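Local coordinates for hypothetical protein aq_1447 (Aquifex aeolicus, PDB 1YVU) that uses short single-stranded DNA guides to recognise complementary RNA strands and cleaves the target RNA with the help of divalent metal ions, at residues N132-K144 with L155-E167. Sequence-based numbering, arbitrary orientation.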
ATOM      1  N   ASN A 132     -29.364  11.630   4.610  1.00 95.96           N
ATOM      2  CA  ASN A 132     -29.606  10.188   4.936  1.00 96.08           C
ATOM      3  C   ASN A 132     -28.426   9.366   5.554  1.00 95.88           C
ATOM      4  O   ASN A 132     -28.558   8.138   5.726  1.00 91.26           O
ATOM      5  CB  ASN A 132     -30.239   9.369   3.757  1.00101.49           C
ATOM      6  CG  ASN A 132     -31.433  10.072   3.085  1.00100.53           C
ATOM      7  OD1 ASN A 132     -32.497  10.242   3.683  1.00 98.99           O
ATOM      8  ND2 ASN A 132     -31.239  10.488   1.828  1.00 96.81           N
ATOM      9  N   ARG A 133     -27.327  10.043   5.938  1.00 91.21           N
ATOM     10  CA  ARG A 133     -26.127   9.391   6.519  1.00 85.19           C
ATOM     11  C   ARG A 133     -25.205  10.380   7.286  1.00 82.56           C
ATOM     12  O   ARG A 133     -25.100  11.543   6.915  1.00 80.03           O
ATOM     13  CB  ARG A 133     -25.358   8.688   5.386  1.00 89.54           C
ATOM     14  CG  ARG A 133     -24.260   7.693   5.760  1.00 90.90           C
ATOM     15  CD  ARG A 133     -23.895   6.875   4.515  1.00 94.37           C
ATOM     16  NE  ARG A 133     -22.617   6.167   4.609  1.00 94.33           N
ATOM     17  CZ  ARG A 133     -21.905   5.748   3.561  1.00 93.43           C
ATOM     18  NH1 ARG A 133     -22.331   5.956   2.325  1.00 96.16           N
ATOM     19  NH2 ARG A 133     -20.752   5.126   3.751  1.00 90.45           N
ATOM     20  N   LYS A 134     -24.524   9.894   8.329  1.00 77.50           N
ATOM     21  CA  LYS A 134     -23.613  10.695   9.189  1.00 73.31           C
ATOM     22  C   LYS A 134     -22.260   9.943   9.431  1.00 67.42           C
ATOM     23  O   LYS A 134     -22.238   8.803   9.912  1.00 64.68           O
ATOM     24  CB  LYS A 134     -24.331  10.995  10.527  1.00 77.18           C
ATOM     25  CG  LYS A 134     -23.899  12.247  11.297  1.00 73.43           C
ATOM     26  CD  LYS A 134     -24.718  12.413  12.609  1.00 68.43           C
ATOM     27  CE  LYS A 134     -24.213  13.577  13.508  1.00 75.77           C
ATOM     28  NZ  LYS A 134     -24.883  13.672  14.858  1.00 69.17           N
ATOM     29  N   ILE A 135     -21.146  10.589   9.071  1.00 67.59           N
ATOM     30  CA  ILE A 135     -19.778  10.025   9.184  1.00 62.55           C
ATOM     31  C   ILE A 135     -18.852  10.785  10.191  1.00 61.78           C
ATOM     32  O   ILE A 135     -19.071  11.970  10.483  1.00 61.10           O
ATOM     33  CB  ILE A 135     -19.066  10.013   7.765  1.00 59.68           C
ATOM     34  CG1 ILE A 135     -19.951   9.374   6.695  1.00 61.21           C
ATOM     35  CG2 ILE A 135     -17.778   9.208   7.799  1.00 61.94           C
ATOM     36  CD1 ILE A 135     -19.421   9.530   5.283  1.00 62.46           C
ATOM     37  N   ALA A 136     -17.827  10.086  10.704  1.00 59.98           N
ATOM     38  CA  ALA A 136     -16.819  10.623  11.639  1.00 54.02           C
ATOM     39  C   ALA A 136     -15.416  10.249  11.153  1.00 44.90           C
ATOM     40  O   ALA A 136     -15.206   9.172  10.597  1.00 49.48           O
ATOM     41  CB  ALA A 136     -17.039  10.077  13.044  1.00 53.17           C
ATOM     42  N   LEU A 137     -14.469  11.160  11.348  1.00 49.26           N
ATOM     43  CA  LEU A 137     -13.072  10.970  10.938  1.00 47.09           C
ATOM     44  C   LEU A 137     -12.259  10.622  12.173  1.00 43.78           C
ATOM     45  O   LEU A 137     -11.564  11.466  12.719  1.00 47.52           O
ATOM     46  CB  LEU A 137     -12.517  12.264  10.325  1.00 50.58           C
ATOM     47  CG  LEU A 137     -13.259  12.925   9.164  1.00 55.81           C
ATOM     48  CD1 LEU A 137     -13.156  14.444   9.269  1.00 54.54           C
ATOM     49  CD2 LEU A 137     -12.732  12.408   7.840  1.00 53.05           C
ATOM     50  N   ILE A 138     -12.339   9.371  12.607  1.00 44.45           N
ATOM     51  CA  ILE A 138     -11.633   8.921  13.804  1.00 42.97           C
ATOM     52  C   ILE A 138     -10.104   8.976  13.696  1.00 47.88           C
ATOM     53  O   ILE A 138      -9.554   8.651  12.661  1.00 49.62           O
ATOM     54  CB  ILE A 138     -12.177   7.531  14.241  1.00 42.68           C
ATOM     55  CG1 ILE A 138     -13.592   7.742  14.789  1.00 43.50           C
ATOM     56  CG2 ILE A 138     -11.266   6.849  15.303  1.00 36.69           C
ATOM     57  CD1 ILE A 138     -14.467   6.519  14.768  1.00 56.29           C
ATOM     58  N   PRO A 139      -9.427   9.559  14.706  1.00 49.30           N
ATOM     59  CA  PRO A 139      -7.958   9.654  14.696  1.00 53.01           C
ATOM     60  C   PRO A 139      -7.288   8.373  15.153  1.00 54.61           C
ATOM     61  O   PRO A 139      -7.701   7.743  16.133  1.00 54.65           O
ATOM     62  CB  PRO A 139      -7.664  10.758  15.707  1.00 46.40           C
ATOM     63  CG  PRO A 139      -8.945  11.458  15.856  1.00 47.92           C
ATOM     64  CD  PRO A 139      -9.978  10.425  15.760  1.00 46.72           C
ATOM     65  N   GLU A 140      -6.260   7.981  14.416  1.00 60.06           N
ATOM     66  CA  GLU A 140      -5.480   6.805  14.760  1.00 63.90           C
ATOM     67  C   GLU A 140      -4.047   7.279  14.899  1.00 58.36           C
ATOM     68  O   GLU A 140      -3.550   8.112  14.118  1.00 54.35           O
ATOM     69  CB  GLU A 140      -5.616   5.679  13.716  1.00 68.80           C
ATOM     70  CG  GLU A 140      -5.041   6.000  12.330  1.00 77.15           C
ATOM     71  CD  GLU A 140      -5.409   5.001  11.250  1.00 88.26           C
ATOM     72  OE1 GLU A 140      -5.684   3.826  11.590  1.00 92.24           O
ATOM     73  OE2 GLU A 140      -5.414   5.402  10.055  1.00 89.11           O
ATOM     74  N   VAL A 141      -3.450   6.843  15.999  1.00 56.34           N
ATOM     75  CA  VAL A 141      -2.083   7.183  16.315  1.00 52.83           C
ATOM     76  C   VAL A 141      -1.285   5.884  16.295  1.00 48.58           C
ATOM     77  O   VAL A 141      -1.434   5.024  17.172  1.00 41.11           O
ATOM     78  CB  VAL A 141      -1.956   7.897  17.694  1.00 45.31           C
ATOM     79  CG1 VAL A 141      -0.866   8.936  17.634  1.00 48.19           C
ATOM     80  CG2 VAL A 141      -3.282   8.546  18.124  1.00 51.20           C
ATOM     81  N   ASN A 142      -0.517   5.723  15.221  1.00 46.00           N
ATOM     82  CA  ASN A 142       0.327   4.559  15.029  1.00 49.76           C
ATOM     83  C   ASN A 142       1.801   4.891  15.305  1.00 48.09           C
ATOM     84  O   ASN A 142       2.335   5.886  14.793  1.00 48.27           O
ATOM     85  CB  ASN A 142       0.133   3.998  13.613  1.00 52.35           C
ATOM     86  CG  ASN A 142      -1.208   3.243  13.437  1.00 62.65           C
ATOM     87  OD1 ASN A 142      -2.150   3.355  14.242  1.00 64.25           O
ATOM     88  ND2 ASN A 142      -1.282   2.459  12.370  1.00 61.03           N
ATOM     89  N   GLU A 143       2.402   4.116  16.213  1.00 50.07           N
ATOM     90  CA  GLU A 143       3.818   4.249  16.612  1.00 45.28           C
ATOM     91  C   GLU A 143       4.561   2.958  16.298  1.00 47.67           C
ATOM     92  O   GLU A 143       4.090   1.854  16.601  1.00 50.48           O
ATOM     93  CB  GLU A 143       4.015   4.470  18.127  1.00 44.07           C
ATOM     94  CG  GLU A 143       3.157   5.502  18.814  1.00 36.04           C
ATOM     95  CD  GLU A 143       1.758   5.006  19.093  1.00 34.03           C
ATOM     96  OE1 GLU A 143       1.530   3.776  19.112  1.00 32.63           O
ATOM     97  OE2 GLU A 143       0.877   5.862  19.301  1.00 38.03           O
ATOM     98  N   LYS A 144       5.731   3.105  15.710  1.00 47.35           N
ATOM     99  CA  LYS A 144       6.588   1.976  15.404  1.00 41.64           C
ATOM    100  C   LYS A 144       8.012   2.427  15.740  1.00 40.07           C
ATOM    101  O   LYS A 144       8.344   3.608  15.583  1.00 42.27           O
ATOM    102  CB  LYS A 144       6.441   1.567  13.939  1.00 37.05           C
ATOM    103  CG  LYS A 144       5.396   0.506  13.731  1.00 45.00           C
ATOM    104  CD  LYS A 144       4.904   0.471  12.316  1.00 44.00           C
ATOM    105  CE  LYS A 144       3.788  -0.547  12.186  1.00 49.81           C
ATOM    106  NZ  LYS A 144       2.908  -0.221  11.017  1.00 57.02           N
ATOM    107  N   LEU A 155      11.513   6.768  17.275  1.00 24.60           N
ATOM    108  CA  LEU A 155      10.105   6.541  17.417  1.00 19.41           C
ATOM    109  C   LEU A 155       9.500   7.217  16.229  1.00 22.19           C
ATOM    110  O   LEU A 155       9.719   8.409  15.976  1.00 19.04           O
ATOM    111  CB  LEU A 155       9.507   7.085  18.702  1.00 15.36           C
ATOM    112  CG  LEU A 155       7.984   6.879  18.821  1.00 14.60           C
ATOM    113  CD1 LEU A 155       7.590   5.405  18.890  1.00 20.94           C
ATOM    114  CD2 LEU A 155       7.495   7.595  20.034  1.00 17.57           C
ATOM    115  N   HIS A 156       8.936   6.356  15.396  1.00 25.24           N
ATOM    116  CA  HIS A 156       8.222   6.767  14.219  1.00 27.72           C
ATOM    117  C   HIS A 156       6.804   6.953  14.756  1.00 33.78           C
ATOM    118  O   HIS A 156       6.177   5.986  15.231  1.00 31.69           O
ATOM    119  CB  HIS A 156       8.262   5.672  13.161  1.00 21.11           C
ATOM    120  CG  HIS A 156       7.277   5.859  12.054  1.00 27.98           C
ATOM    121  ND1 HIS A 156       6.635   7.058  11.825  1.00 25.40           N
ATOM    122  CD2 HIS A 156       6.769   4.980  11.158  1.00 29.82           C
ATOM    123  CE1 HIS A 156       5.758   6.909  10.846  1.00 30.03           C
ATOM    124  NE2 HIS A 156       5.824   5.660  10.423  1.00 38.35           N
ATOM    125  N   LEU A 157       6.340   8.204  14.701  1.00 34.65           N
ATOM    126  CA  LEU A 157       5.010   8.550  15.170  1.00 35.85           C
ATOM    127  C   LEU A 157       4.204   9.351  14.156  1.00 34.24           C
ATOM    128  O   LEU A 157       4.645  10.389  13.662  1.00 35.39           O
ATOM    129  CB  LEU A 157       5.116   9.284  16.503  1.00 34.06           C
ATOM    130  CG  LEU A 157       3.920   9.895  17.241  1.00 32.09           C
ATOM    131  CD1 LEU A 157       2.720   8.988  17.332  1.00 32.55           C
ATOM    132  CD2 LEU A 157       4.406  10.223  18.619  1.00 37.66           C
ATOM    133  N   ASP A 158       3.004   8.864  13.881  1.00 37.46           N
ATOM    134  CA  ASP A 158       2.120   9.517  12.938  1.00 39.80           C
ATOM    135  C   ASP A 158       0.703   9.598  13.494  1.00 42.03           C
ATOM    136  O   ASP A 158       0.372   8.963  14.506  1.00 41.27           O
ATOM    137  CB  ASP A 158       2.117   8.758  11.597  1.00 42.06           C
ATOM    138  CG  ASP A 158       1.979   9.681  10.379  1.00 40.63           C
ATOM    139  OD1 ASP A 158       1.338  10.760  10.471  1.00 27.63           O
ATOM    140  OD2 ASP A 158       2.528   9.303   9.322  1.00 44.26           O
ATOM    141  N   LEU A 159      -0.109  10.393  12.792  1.00 38.94           N
ATOM    142  CA  LEU A 159      -1.515  10.632  13.091  1.00 39.42           C
ATOM    143  C   LEU A 159      -2.294  10.587  11.787  1.00 37.65           C
ATOM    144  O   LEU A 159      -2.080  11.399  10.886  1.00 32.96           O
ATOM    145  CB  LEU A 159      -1.700  11.999  13.753  1.00 36.59           C
ATOM    146  CG  LEU A 159      -3.133  12.295  14.168  1.00 35.99           C
ATOM    147  CD1 LEU A 159      -3.473  11.570  15.450  1.00 43.29           C
ATOM    148  CD2 LEU A 159      -3.280  13.760  14.356  1.00 39.89           C
ATOM    149  N   LYS A 160      -3.151   9.589  11.659  1.00 36.96           N
ATOM    150  CA  LYS A 160      -3.962   9.466  10.461  1.00 49.02           C
ATOM    151  C   LYS A 160      -5.439   9.508  10.855  1.00 44.35           C
ATOM    152  O   LYS A 160      -5.748   9.496  12.043  1.00 44.89           O
ATOM    153  CB  LYS A 160      -3.550   8.199   9.695  1.00 55.52           C
ATOM    154  CG  LYS A 160      -2.122   8.325   9.104  1.00 70.15           C
ATOM    155  CD  LYS A 160      -1.532   7.054   8.491  1.00 76.90           C
ATOM    156  CE  LYS A 160      -0.092   7.331   8.019  1.00 78.87           C
ATOM    157  NZ  LYS A 160       0.565   6.186   7.341  1.00 69.28           N
ATOM    158  N   PHE A 161      -6.337   9.692   9.884  1.00 43.01           N
ATOM    159  CA  PHE A 161      -7.783   9.743  10.157  1.00 42.49           C
ATOM    160  C   PHE A 161      -8.553   8.626   9.498  1.00 41.60           C
ATOM    161  O   PHE A 161      -8.640   8.545   8.279  1.00 39.58           O
ATOM    162  CB  PHE A 161      -8.403  11.088   9.762  1.00 43.89           C
ATOM    163  CG  PHE A 161      -7.989  12.226  10.643  1.00 51.22           C
ATOM    164  CD1 PHE A 161      -6.902  13.044  10.284  1.00 52.31           C
ATOM    165  CD2 PHE A 161      -8.638  12.458  11.871  1.00 54.22           C
ATOM    166  CE1 PHE A 161      -6.457  14.074  11.143  1.00 54.15           C
ATOM    167  CE2 PHE A 161      -8.199  13.489  12.741  1.00 47.97           C
ATOM    168  CZ  PHE A 161      -7.102  14.297  12.374  1.00 51.26           C
ATOM    169  N   ARG A 162      -9.120   7.777  10.338  1.00 39.59           N
ATOM    170  CA  ARG A 162      -9.898   6.621   9.924  1.00 41.98           C
ATOM    171  C   ARG A 162     -11.318   7.095   9.676  1.00 42.28           C
ATOM    172  O   ARG A 162     -11.951   7.647  10.575  1.00 37.50           O
ATOM    173  CB  ARG A 162      -9.855   5.554  11.039  1.00 46.77           C
ATOM    174  CG  ARG A 162     -10.369   4.191  10.649  1.00 54.01           C
ATOM    175  CD  ARG A 162      -9.493   3.551   9.599  1.00 71.06           C
ATOM    176  NE  ARG A 162      -8.394   2.754  10.145  1.00 75.99           N
ATOM    177  CZ  ARG A 162      -7.414   2.214   9.415  1.00 76.95           C
ATOM    178  NH1 ARG A 162      -7.369   2.386   8.091  1.00 73.68           N
ATOM    179  NH2 ARG A 162      -6.498   1.450  10.008  1.00 78.42           N
ATOM    180  N   ILE A 163     -11.784   6.933   8.438  1.00 41.13           N
ATOM    181  CA  ILE A 163     -13.139   7.357   8.058  1.00 43.68           C
ATOM    182  C   ILE A 163     -14.099   6.240   8.430  1.00 43.54           C
ATOM    183  O   ILE A 163     -13.996   5.126   7.930  1.00 43.31           O
ATOM    184  CB  ILE A 163     -13.250   7.703   6.533  1.00 47.61           C
ATOM    185  CG1 ILE A 163     -12.054   8.563   6.073  1.00 47.35           C
ATOM    186  CG2 ILE A 163     -14.533   8.490   6.270  1.00 39.86           C
ATOM    187  CD1 ILE A 163     -11.915   8.719   4.552  1.00 42.14           C
ATOM    188  N   GLN A 164     -15.011   6.536   9.347  1.00 44.38           N
ATOM    189  CA  GLN A 164     -15.954   5.546   9.836  1.00 50.70           C
ATOM    190  C   GLN A 164     -17.350   6.112  10.043  1.00 52.64           C
ATOM    191  O   GLN A 164     -17.466   7.270  10.416  1.00 55.94           O
ATOM    192  CB  GLN A 164     -15.450   4.990  11.180  1.00 51.96           C
ATOM    193  CG  GLN A 164     -14.458   3.835  11.070  1.00 51.07           C
ATOM    194  CD  GLN A 164     -13.956   3.354  12.400  1.00 58.23           C
ATOM    195  OE1 GLN A 164     -14.582   3.547  13.435  1.00 55.62           O
ATOM    196  NE2 GLN A 164     -12.814   2.707  12.379  1.00 60.09           N
ATOM    197  N   PRO A 165     -18.420   5.325   9.757  1.00 58.42           N
ATOM    198  CA  PRO A 165     -19.814   5.768   9.941  1.00 57.27           C
ATOM    199  C   PRO A 165     -20.229   5.626  11.409  1.00 60.58           C
ATOM    200  O   PRO A 165     -19.661   4.815  12.144  1.00 61.89           O
ATOM    201  CB  PRO A 165     -20.616   4.783   9.079  1.00 61.70           C
ATOM    202  CG  PRO A 165     -19.637   4.284   8.099  1.00 63.78           C
ATOM    203  CD  PRO A 165     -18.419   4.094   8.942  1.00 63.95           C
ATOM    204  N   PHE A 166     -21.232   6.401  11.814  1.00 59.32           N
ATOM    205  CA  PHE A 166     -21.740   6.380  13.184  1.00 62.37           C
ATOM    206  C   PHE A 166     -22.405   5.043  13.468  1.00 65.80           C
ATOM    207  O   PHE A 166     -22.272   4.477  14.563  1.00 64.42           O
ATOM    208  CB  PHE A 166     -22.752   7.521  13.377  1.00 70.04           C
ATOM    209  CG  PHE A 166     -22.129   8.817  13.837  1.00 71.61           C
ATOM    210  CD1 PHE A 166     -21.347   9.596  12.958  1.00 74.96           C
ATOM    211  CD2 PHE A 166     -22.302   9.260  15.169  1.00 76.29           C
ATOM    212  CE1 PHE A 166     -20.734  10.812  13.399  1.00 69.06           C
ATOM    213  CE2 PHE A 166     -21.698  10.475  15.636  1.00 75.92           C
ATOM    214  CZ  PHE A 166     -20.910  11.250  14.741  1.00 71.62           C
ATOM    215  N   GLU A 167     -23.021   4.511  12.414  1.00 62.28           N
ATOM    216  CA  GLU A 167     -23.742   3.253  12.450  1.00 61.19           C
ATOM    217  C   GLU A 167     -22.789   2.092  12.497  1.00 53.26           C
ATOM    218  O   GLU A 167     -21.728   2.104  11.880  1.00 53.78           O
ATOM    219  CB  GLU A 167     -24.636   3.098  11.219  1.00 68.34           C
ATOM    220  CG  GLU A 167     -25.488   4.321  10.837  1.00 67.90           C
ATOM    221  CD  GLU A 167     -25.040   4.944   9.527  1.00 69.84           C
ATOM    222  OE1 GLU A 167     -25.176   4.277   8.481  1.00 73.80           O
ATOM    223  OE2 GLU A 167     -24.546   6.091   9.540  1.00 73.23           O
TER
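The long antiparallel hairpin of linker L1 pairs 134-144 with 155-165, as in the hydrogen-bonded pair A136 and Q164, whose amides and carbonyls exchange two hydrogen bonds, A136 N to Q164 O and Q164 N to A136 O, each 2.9 Å. The ladder repeats at E140 with K160 and at K144 with H156. On the face carrying E140, charge is paired diagonally: E140 OE1 forms a salt bridge to R162 NH2 at 3.0 Å. The carboxylate lies over one face of the guanidinium, their planes 71° apart, rather than edge-on to it. E140 CG sits between the backbone N and the carbonyl carbon (chi1 66°), and the extended chain beyond it carries OE2 to within 3.4 Å of K160 CB. With an alanine in place of E140, the R162 guanidinium would probably lose its charged partner across the strands, and the contact along K160 CB would be lost. These are neighbouring inner strands of a five-stranded antiparallel sheet, with 127-129 beside the first and 9-14 beside the second. On the face opposite E140, mostly apolar, V141 CG1 meets L157 CD1 at 3.6 Å and P139 CG meets F161 CE2 at 3.8 Å; helix 110-126 packs on P139 and F161, helix 280-299 on V141 and L157. Past the strand end, the F166 ring lies under the extended K134 chain, CD above its centre and NZ 5.0 Å from the centroid in an off-centre cation-pi contact.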